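Globin (PDB 2W31) is the globin domain of a globin-coupled sensor, carrying a six-coordinate haem with two axial protein ligands and probably able to bind oxygen. Local coordinates at residues Tyr11-Leu21 / Gln130-Ile141. Numbering follows the deposited sequence.
Sequences YRFTDEDAELL and QRREAVEKILDI
Lys137 reaches across from helix 125-151 to Arg12 and Asp17, its NZ ending among three oxygens. NZ gives a hydrogen bond to Arg12 O at 3.0 Å, arriving from above the carbonyl plane, and forms a salt bridge with Asp17, NZ to OD2 3.0 Å, in which the individual hydrogen bonds to the two carboxylate oxygens are weak. The chain, extended beyond CG, brings Lys137 CD to 3.5 Å from Tyr11 O, beside Arg12, whose positive phi belongs to the Schellman motif that closes the first helix. Asp17 is held from other sides as well: Thr14 N, at the N-cap of helix 15-23, donates to the anti lone pair of Asp17 OD2 (2.9 Å, N-H...O angle 167°), and a water bridges OD1 to Gln130 O.

Apolar contacts flank this polar centre. Over one face of the Tyr11 ring lies Ile141 CG1, a CH-pi contact 3.8 Å from the ring centroid, while the phenol OH bonds to Asp144. Phe13, whose CG stands anti to the backbone N (chi1 -177°), turns its ring edge to Lys137 CB. The axes of the short helical segments 15-21 and 130-141 cross at -100°, and small Ala134 lets the backbones come close, its CA 5.0 Å from Asp17 CA. Leu21 CD2 rests on Val135 CG2 at 3.9 Å and its CD1 on Ile138 CB. Leu20 sets its CD2 methyl over one flat face of the Arg131 guanidinium, whose NH1 hydrogen-bonds Glu127 O.

An alanine in place of Lys137 would probably leave the buried Asp17 carboxylate without its countercharge and Arg12 O without this donor. Away from the residues that bind the haem, the contact thus joins the N-terminal part of this protoglobin domain to its last helix by an ammonium shared between a helix C-terminus and the next N-terminus, with apolar packing beside it.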
ATOM      1  N   TYR A  11      -1.514   2.623 -13.090  1.00 14.11           N
ATOM      2  CA  TYR A  11      -0.736   3.259 -12.021  1.00 13.10           C
ATOM      3  C   TYR A  11       0.092   4.456 -12.490  1.00 14.63           C
ATOM      4  O   TYR A  11       0.795   5.054 -11.695  1.00 15.26           O
ATOM      5  CB  TYR A  11       0.226   2.212 -11.393  1.00 11.75           C
ATOM      6  CG  TYR A  11      -0.464   1.220 -10.474  1.00 10.76           C
ATOM      7  CD1 TYR A  11      -0.710   1.552  -9.135  1.00 10.96           C
ATOM      8  CD2 TYR A  11      -0.874  -0.022 -10.920  1.00 10.18           C
ATOM      9  CE1 TYR A  11      -1.343   0.661  -8.256  1.00 10.55           C
ATOM     10  CE2 TYR A  11      -1.503  -0.923 -10.063  1.00 10.56           C
ATOM     11  CZ  TYR A  11      -1.770  -0.565  -8.745  1.00  9.01           C
ATOM     12  OH  TYR A  11      -2.376  -1.487  -7.886  1.00 12.00           O
ATOM     13  N   ARG A  12      -0.011   4.788 -13.784  1.00 14.31           N
ATOM     14  CA  ARG A  12       0.841   5.803 -14.408  1.00 16.02           C
ATOM     15  C   ARG A  12       2.333   5.560 -14.105  1.00 15.80           C
ATOM     16  O   ARG A  12       3.091   6.458 -13.751  1.00 16.37           O
ATOM     17  CB  ARG A  12       0.398   7.215 -14.008  1.00 16.63           C
ATOM     18  CG  ARG A  12      -1.016   7.509 -14.513  1.00 19.41           C
ATOM     19  CD  ARG A  12      -1.479   8.926 -14.198  1.00 21.87           C
ATOM     20  NE  ARG A  12      -2.902   9.070 -14.497  1.00 23.54           N
ATOM     21  CZ  ARG A  12      -3.593  10.166 -14.226  1.00 23.42           C
ATOM     22  NH1 ARG A  12      -2.983  11.203 -13.649  1.00 24.55           N
ATOM     23  NH2 ARG A  12      -4.890  10.213 -14.526  1.00 22.58           N
ATOM     24  N   PHE A  13       2.736   4.308 -14.249  1.00 15.41           N
ATOM     25  CA  PHE A  13       4.140   3.907 -14.081  1.00 16.21           C
ATOM     26  C   PHE A  13       4.779   4.001 -15.458  1.00 17.47           C
ATOM     27  O   PHE A  13       4.353   3.316 -16.394  1.00 19.24           O
ATOM     28  CB  PHE A  13       4.181   2.479 -13.557  1.00 16.15           C
ATOM     29  CG  PHE A  13       5.600   1.970 -13.269  1.00 14.71           C
ATOM     30  CD1 PHE A  13       6.102   1.958 -11.975  1.00 15.57           C
ATOM     31  CD2 PHE A  13       6.423   1.494 -14.312  1.00 18.41           C
ATOM     32  CE1 PHE A  13       7.392   1.477 -11.695  1.00 14.67           C
ATOM     33  CE2 PHE A  13       7.735   1.008 -14.022  1.00 17.22           C
ATOM     34  CZ  PHE A  13       8.207   1.004 -12.714  1.00 14.45           C
ATOM     35  N   THR A  14       5.814   4.816 -15.569  1.00 17.83           N
ATOM     36  CA  THR A  14       6.460   5.054 -16.876  1.00 19.39           C
ATOM     37  C   THR A  14       7.936   4.735 -16.871  1.00 18.62           C
ATOM     38  O   THR A  14       8.499   4.379 -15.832  1.00 18.14           O
ATOM     39  CB  THR A  14       6.386   6.520 -17.251  1.00 20.27           C
ATOM     40  OG1 THR A  14       7.132   7.307 -16.313  1.00 23.85           O
ATOM     41  CG2 THR A  14       4.921   6.990 -17.293  1.00 21.11           C
ATOM     42  N   ASP A  15       8.587   4.902 -18.038  1.00 19.32           N
ATOM     43  CA  ASP A  15      10.034   4.691 -18.077  1.00 19.56           C
ATOM     44  C   ASP A  15      10.791   5.590 -17.092  1.00 18.06           C
ATOM     45  O   ASP A  15      11.832   5.179 -16.568  1.00 17.83           O
ATOM     46  CB  ASP A  15      10.580   4.900 -19.483  1.00 21.86           C
ATOM     47  CG  ASP A  15      10.029   3.878 -20.474  1.00 27.71           C
ATOM     48  OD1 ASP A  15       9.912   2.686 -20.089  1.00 34.54           O
ATOM     49  OD2 ASP A  15       9.726   4.252 -21.640  1.00 35.67           O
ATOM     50  N   GLU A  16      10.269   6.788 -16.815  1.00 17.81           N
ATOM     51  CA  GLU A  16      10.885   7.620 -15.795  1.00 17.89           C
ATOM     52  C   GLU A  16      10.872   6.939 -14.425  1.00 16.46           C
ATOM     53  O   GLU A  16      11.849   7.023 -13.697  1.00 15.74           O
ATOM     54  CB  GLU A  16      10.228   8.991 -15.631  1.00 19.68           C
ATOM     55  CG  GLU A  16      11.268  10.018 -15.110  1.00 25.81           C
ATOM     56  CD  GLU A  16      10.760  11.163 -14.206  1.00 33.26           C
ATOM     57  OE1 GLU A  16       9.542  11.476 -14.181  1.00 36.50           O
ATOM     58  OE2 GLU A  16      11.620  11.765 -13.515  1.00 37.00           O
ATOM     59  N   ASP A  17       9.753   6.303 -14.060  1.00 15.21           N
ATOM     60  CA  ASP A  17       9.723   5.590 -12.794  1.00 13.79           C
ATOM     61  C   ASP A  17      10.742   4.437 -12.800  1.00 13.33           C
ATOM     62  O   ASP A  17      11.414   4.191 -11.819  1.00 13.61           O
ATOM     63  CB  ASP A  17       8.343   5.023 -12.513  1.00 13.65           C
ATOM     64  CG  ASP A  17       7.309   6.101 -12.308  1.00 16.07           C
ATOM     65  OD1 ASP A  17       7.373   6.794 -11.280  1.00 18.56           O
ATOM     66  OD2 ASP A  17       6.414   6.230 -13.164  1.00 19.07           O
ATOM     67  N   ALA A  18      10.824   3.703 -13.907  1.00 13.30           N
ATOM     68  CA  ALA A  18      11.802   2.584 -13.973  1.00 12.71           C
ATOM     69  C   ALA A  18      13.223   3.106 -13.812  1.00 13.81           C
ATOM     70  O   ALA A  18      14.028   2.499 -13.097  1.00 14.03           O
ATOM     71  CB  ALA A  18      11.661   1.781 -15.280  1.00 13.63           C
ATOM     72  N   GLU A  19      13.530   4.237 -14.472  1.00 13.73           N
ATOM     73  CA  GLU A  19      14.867   4.859 -14.330  1.00 15.83           C
ATOM     74  C   GLU A  19      15.157   5.283 -12.886  1.00 15.52           C
ATOM     75  O   GLU A  19      16.262   5.073 -12.360  1.00 15.74           O
ATOM     76  CB  GLU A  19      15.000   6.029 -15.310  1.00 17.08           C
ATOM     77  CG  GLU A  19      15.129   5.548 -16.767  1.00 20.50           C
ATOM     78  CD  GLU A  19      14.779   6.602 -17.824  1.00 28.49           C
ATOM     79  OE1 GLU A  19      14.815   7.816 -17.520  1.00 31.63           O
ATOM     80  OE2 GLU A  19      14.451   6.196 -18.976  1.00 33.67           O
ATOM     81  N   LEU A  20      14.134   5.800 -12.202  1.00 14.12           N
ATOM     82  CA  LEU A  20      14.354   6.217 -10.829  1.00 14.07           C
ATOM     83  C   LEU A  20      14.580   5.019  -9.918  1.00 13.68           C
ATOM     84  O   LEU A  20      15.457   5.061  -9.020  1.00 15.03           O
ATOM     85  CB  LEU A  20      13.186   7.067 -10.334  1.00 13.98           C
ATOM     86  CG  LEU A  20      13.075   8.447 -10.965  1.00 15.43           C
ATOM     87  CD1 LEU A  20      11.639   9.010 -10.782  1.00 16.72           C
ATOM     88  CD2 LEU A  20      14.178   9.338 -10.365  1.00 19.62           C
ATOM     89  N   LEU A  21      13.801   3.939 -10.128  1.00 12.32           N
ATOM     90  CA  LEU A  21      14.056   2.721  -9.347  1.00 12.48           C
ATOM     91  C   LEU A  21      15.490   2.208  -9.608  1.00 12.78           C
ATOM     92  O   LEU A  21      16.187   1.795  -8.668  1.00 13.37           O
ATOM     93  CB  LEU A  21      13.049   1.637  -9.691  1.00 12.17           C
ATOM     94  CG  LEU A  21      11.605   1.964  -9.283  1.00 12.03           C
ATOM     95  CD1 LEU A  21      10.713   0.856  -9.803  1.00 12.59           C
ATOM     96  CD2 LEU A  21      11.487   2.082  -7.753  1.00 13.52           C
ATOM     97  N   GLN A 130       9.849  12.383  -6.312  1.00 14.97           N
ATOM     98  CA  GLN A 130       9.877  11.512  -7.478  1.00 15.18           C
ATOM     99  C   GLN A 130      10.283  10.077  -7.137  1.00 14.86           C
ATOM    100  O   GLN A 130       9.665   9.129  -7.662  1.00 13.75           O
ATOM    101  CB  GLN A 130      10.796  12.099  -8.560  1.00 17.94           C
ATOM    102  CG  GLN A 130      10.203  13.295  -9.303  1.00 21.10           C
ATOM    103  CD  GLN A 130      11.148  13.783 -10.418  1.00 28.07           C
ATOM    104  OE1 GLN A 130      12.093  13.087 -10.784  1.00 30.75           O
ATOM    105  NE2 GLN A 130      10.890  14.993 -10.954  1.00 31.05           N
ATOM    106  N   ARG A 131      11.276   9.914  -6.265  1.00 13.85           N
ATOM    107  CA  ARG A 131      11.727   8.574  -5.837  1.00 13.79           C
ATOM    108  C   ARG A 131      10.676   7.878  -4.964  1.00 12.30           C
ATOM    109  O   ARG A 131      10.397   6.683  -5.167  1.00 13.42           O
ATOM    110  CB  ARG A 131      13.087   8.649  -5.133  1.00 14.39           C
ATOM    111  CG  ARG A 131      14.214   8.909  -6.144  1.00 15.34           C
ATOM    112  CD  ARG A 131      15.450   9.586  -5.540  1.00 17.05           C
ATOM    113  NE  ARG A 131      16.453   9.806  -6.590  1.00 19.49           N
ATOM    114  CZ  ARG A 131      16.381  10.740  -7.534  1.00 20.33           C
ATOM    115  NH1 ARG A 131      15.360  11.589  -7.579  1.00 20.59           N
ATOM    116  NH2 ARG A 131      17.343  10.815  -8.468  1.00 22.27           N
ATOM    117  N   ARG A 132      10.043   8.634  -4.053  1.00 12.53           N
ATOM    118  CA  ARG A 132       8.966   8.067  -3.252  0.50 12.02           C
ATOM    119  C   ARG A 132       7.818   7.627  -4.165  1.00 11.20           C
ATOM    120  O   ARG A 132       7.240   6.530  -3.956  1.00 11.68           O
ATOM    121  CB  ARG A 132       8.471   9.071  -2.200  0.50 12.74           C
ATOM    122  CG  ARG A 132       7.549   8.450  -1.146  0.50 13.01           C
ATOM    123  CD  ARG A 132       6.989   9.478  -0.182  0.50 14.65           C
ATOM    124  NE  ARG A 132       6.247  10.546  -0.866  0.50 12.64           N
ATOM    125  CZ  ARG A 132       6.598  11.833  -0.879  0.50 14.44           C
ATOM    126  NH1 ARG A 132       7.676  12.248  -0.238  0.50 13.39           N
ATOM    127  NH2 ARG A 132       5.855  12.713  -1.537  0.50 13.87           N
ATOM    128  N   GLU A 133       7.445   8.473  -5.148  1.00 11.65           N
ATOM    129  CA  GLU A 133       6.328   8.088  -6.012  1.00 11.97           C
ATOM    130  C   GLU A 133       6.619   6.793  -6.799  1.00 11.26           C
ATOM    131  O   GLU A 133       5.746   5.939  -6.923  1.00 10.81           O
ATOM    132  CB  GLU A 133       5.937   9.224  -6.974  1.00 13.24           C
ATOM    133  CG  GLU A 133       5.215  10.422  -6.266  1.00 15.70           C
ATOM    134  CD  GLU A 133       5.051  11.661  -7.144  1.00 20.45           C
ATOM    135  OE1 GLU A 133       5.794  11.805  -8.136  1.00 25.55           O
ATOM    136  OE2 GLU A 133       4.237  12.535  -6.784  1.00 25.54           O
ATOM    137  N   ALA A 134       7.862   6.629  -7.291  1.00 10.85           N
ATOM    138  CA  ALA A 134       8.227   5.430  -8.055  1.00 10.73           C
ATOM    139  C   ALA A 134       8.155   4.183  -7.142  1.00 10.92           C
ATOM    140  O   ALA A 134       7.662   3.122  -7.556  1.00 11.20           O
ATOM    141  CB  ALA A 134       9.659   5.578  -8.638  1.00 12.14           C
ATOM    142  N   VAL A 135       8.703   4.294  -5.921  1.00 11.28           N
ATOM    143  CA  VAL A 135       8.723   3.153  -4.981  1.00 10.72           C
ATOM    144  C   VAL A 135       7.288   2.792  -4.576  1.00 10.72           C
ATOM    145  O   VAL A 135       6.926   1.605  -4.538  1.00 10.33           O
ATOM    146  CB  VAL A 135       9.546   3.485  -3.724  1.00 12.65           C
ATOM    147  CG1 VAL A 135       9.224   2.540  -2.569  1.00 13.47           C
ATOM    148  CG2 VAL A 135      11.032   3.471  -4.084  1.00 12.35           C
ATOM    149  N   GLU A 136       6.459   3.799  -4.282  1.00  9.84           N
ATOM    150  CA  GLU A 136       5.060   3.456  -3.931  1.00 11.38           C
ATOM    151  C   GLU A 136       4.330   2.742  -5.059  1.00  9.55           C
ATOM    152  O   GLU A 136       3.549   1.807  -4.796  1.00 12.12           O
ATOM    153  CB  GLU A 136       4.274   4.671  -3.472  1.00 12.68           C
ATOM    154  CG  GLU A 136       4.799   5.334  -2.214  1.00 14.03           C
ATOM    155  CD  GLU A 136       4.366   4.707  -0.933  1.00 15.39           C
ATOM    156  OE1 GLU A 136       4.379   3.471  -0.766  1.00 16.76           O
ATOM    157  OE2 GLU A 136       4.067   5.500   0.000  1.00 22.37           O
ATOM    158  N   LYS A 137       4.566   3.140  -6.315  1.00  9.85           N
ATOM    159  CA  LYS A 137       3.972   2.439  -7.440  1.00 10.90           C
ATOM    160  C   LYS A 137       4.446   0.971  -7.536  1.00 10.76           C
ATOM    161  O   LYS A 137       3.645   0.068  -7.661  1.00 11.32           O
ATOM    162  CB  LYS A 137       4.256   3.167  -8.762  1.00  9.95           C
ATOM    163  CG  LYS A 137       3.509   4.466  -8.930  1.00 11.35           C
ATOM    164  CD  LYS A 137       3.969   5.131 -10.197  1.00 14.93           C
ATOM    165  CE  LYS A 137       3.807   6.639 -10.115  1.00 18.85           C
ATOM    166  NZ  LYS A 137       4.429   7.389 -11.249  1.00 17.76           N
ATOM    167  N   ILE A 138       5.750   0.732  -7.475  1.00 10.83           N
ATOM    168  CA  ILE A 138       6.203  -0.659  -7.623  1.00 10.19           C
ATOM    169  C   ILE A 138       5.746  -1.545  -6.457  1.00  9.93           C
ATOM    170  O   ILE A 138       5.355  -2.700  -6.666  1.00 10.17           O
ATOM    171  CB  ILE A 138       7.722  -0.754  -7.936  1.00 10.27           C
ATOM    172  CG1 ILE A 138       8.043  -2.117  -8.573  1.00 11.84           C
ATOM    173  CG2 ILE A 138       8.640  -0.487  -6.715  1.00 12.53           C
ATOM    174  CD1 ILE A 138       7.372  -2.326  -9.908  1.00 13.82           C
ATOM    175  N   LEU A 139       5.776  -1.010  -5.244  1.00  9.32           N
ATOM    176  CA  LEU A 139       5.301  -1.816  -4.078  1.00  9.75           C
ATOM    177  C   LEU A 139       3.804  -2.100  -4.254  1.00  9.98           C
ATOM    178  O   LEU A 139       3.346  -3.232  -4.019  1.00 10.58           O
ATOM    179  CB  LEU A 139       5.543  -1.103  -2.735  1.00  8.98           C
ATOM    180  CG  LEU A 139       7.020  -0.898  -2.418  1.00  9.55           C
ATOM    181  CD1 LEU A 139       7.126  -0.117  -1.126  1.00 12.80           C
ATOM    182  CD2 LEU A 139       7.696  -2.227  -2.294  1.00 13.19           C
ATOM    183  N   ASP A 140       3.026  -1.072  -4.630  1.00  9.14           N
ATOM    184  CA  ASP A 140       1.561  -1.270  -4.808  1.00  8.72           C
ATOM    185  C   ASP A 140       1.250  -2.242  -5.947  1.00  9.69           C
ATOM    186  O   ASP A 140       0.313  -3.040  -5.825  1.00 10.09           O
ATOM    187  CB  ASP A 140       0.826   0.076  -4.945  1.00 10.14           C
ATOM    188  CG  ASP A 140       0.666   0.800  -3.604  1.00 11.91           C
ATOM    189  OD1 ASP A 140       1.084   0.251  -2.548  1.00 12.25           O
ATOM    190  OD2 ASP A 140       0.132   1.932  -3.637  1.00 12.50           O
ATOM    191  N   ILE A 141       2.028  -2.193  -7.035  1.00  8.60           N
ATOM    192  CA  ILE A 141       1.873  -3.164  -8.120  1.00  9.66           C
ATOM    193  C   ILE A 141       2.167  -4.578  -7.621  1.00  9.65           C
ATOM    194  O   ILE A 141       1.387  -5.507  -7.887  1.00 10.64           O
ATOM    195  CB  ILE A 141       2.760  -2.791  -9.339  1.00 10.24           C
ATOM    196  CG1 ILE A 141       2.201  -1.531 -10.018  1.00 11.67           C
ATOM    197  CG2 ILE A 141       2.926  -3.997 -10.330  1.00 12.11           C
ATOM    198  CD1 ILE A 141       3.131  -0.812 -11.028  1.00 13.33           C
TER
HETATM  199  O   HOH W   1       8.264   9.202 -10.013  1.00 22.63           O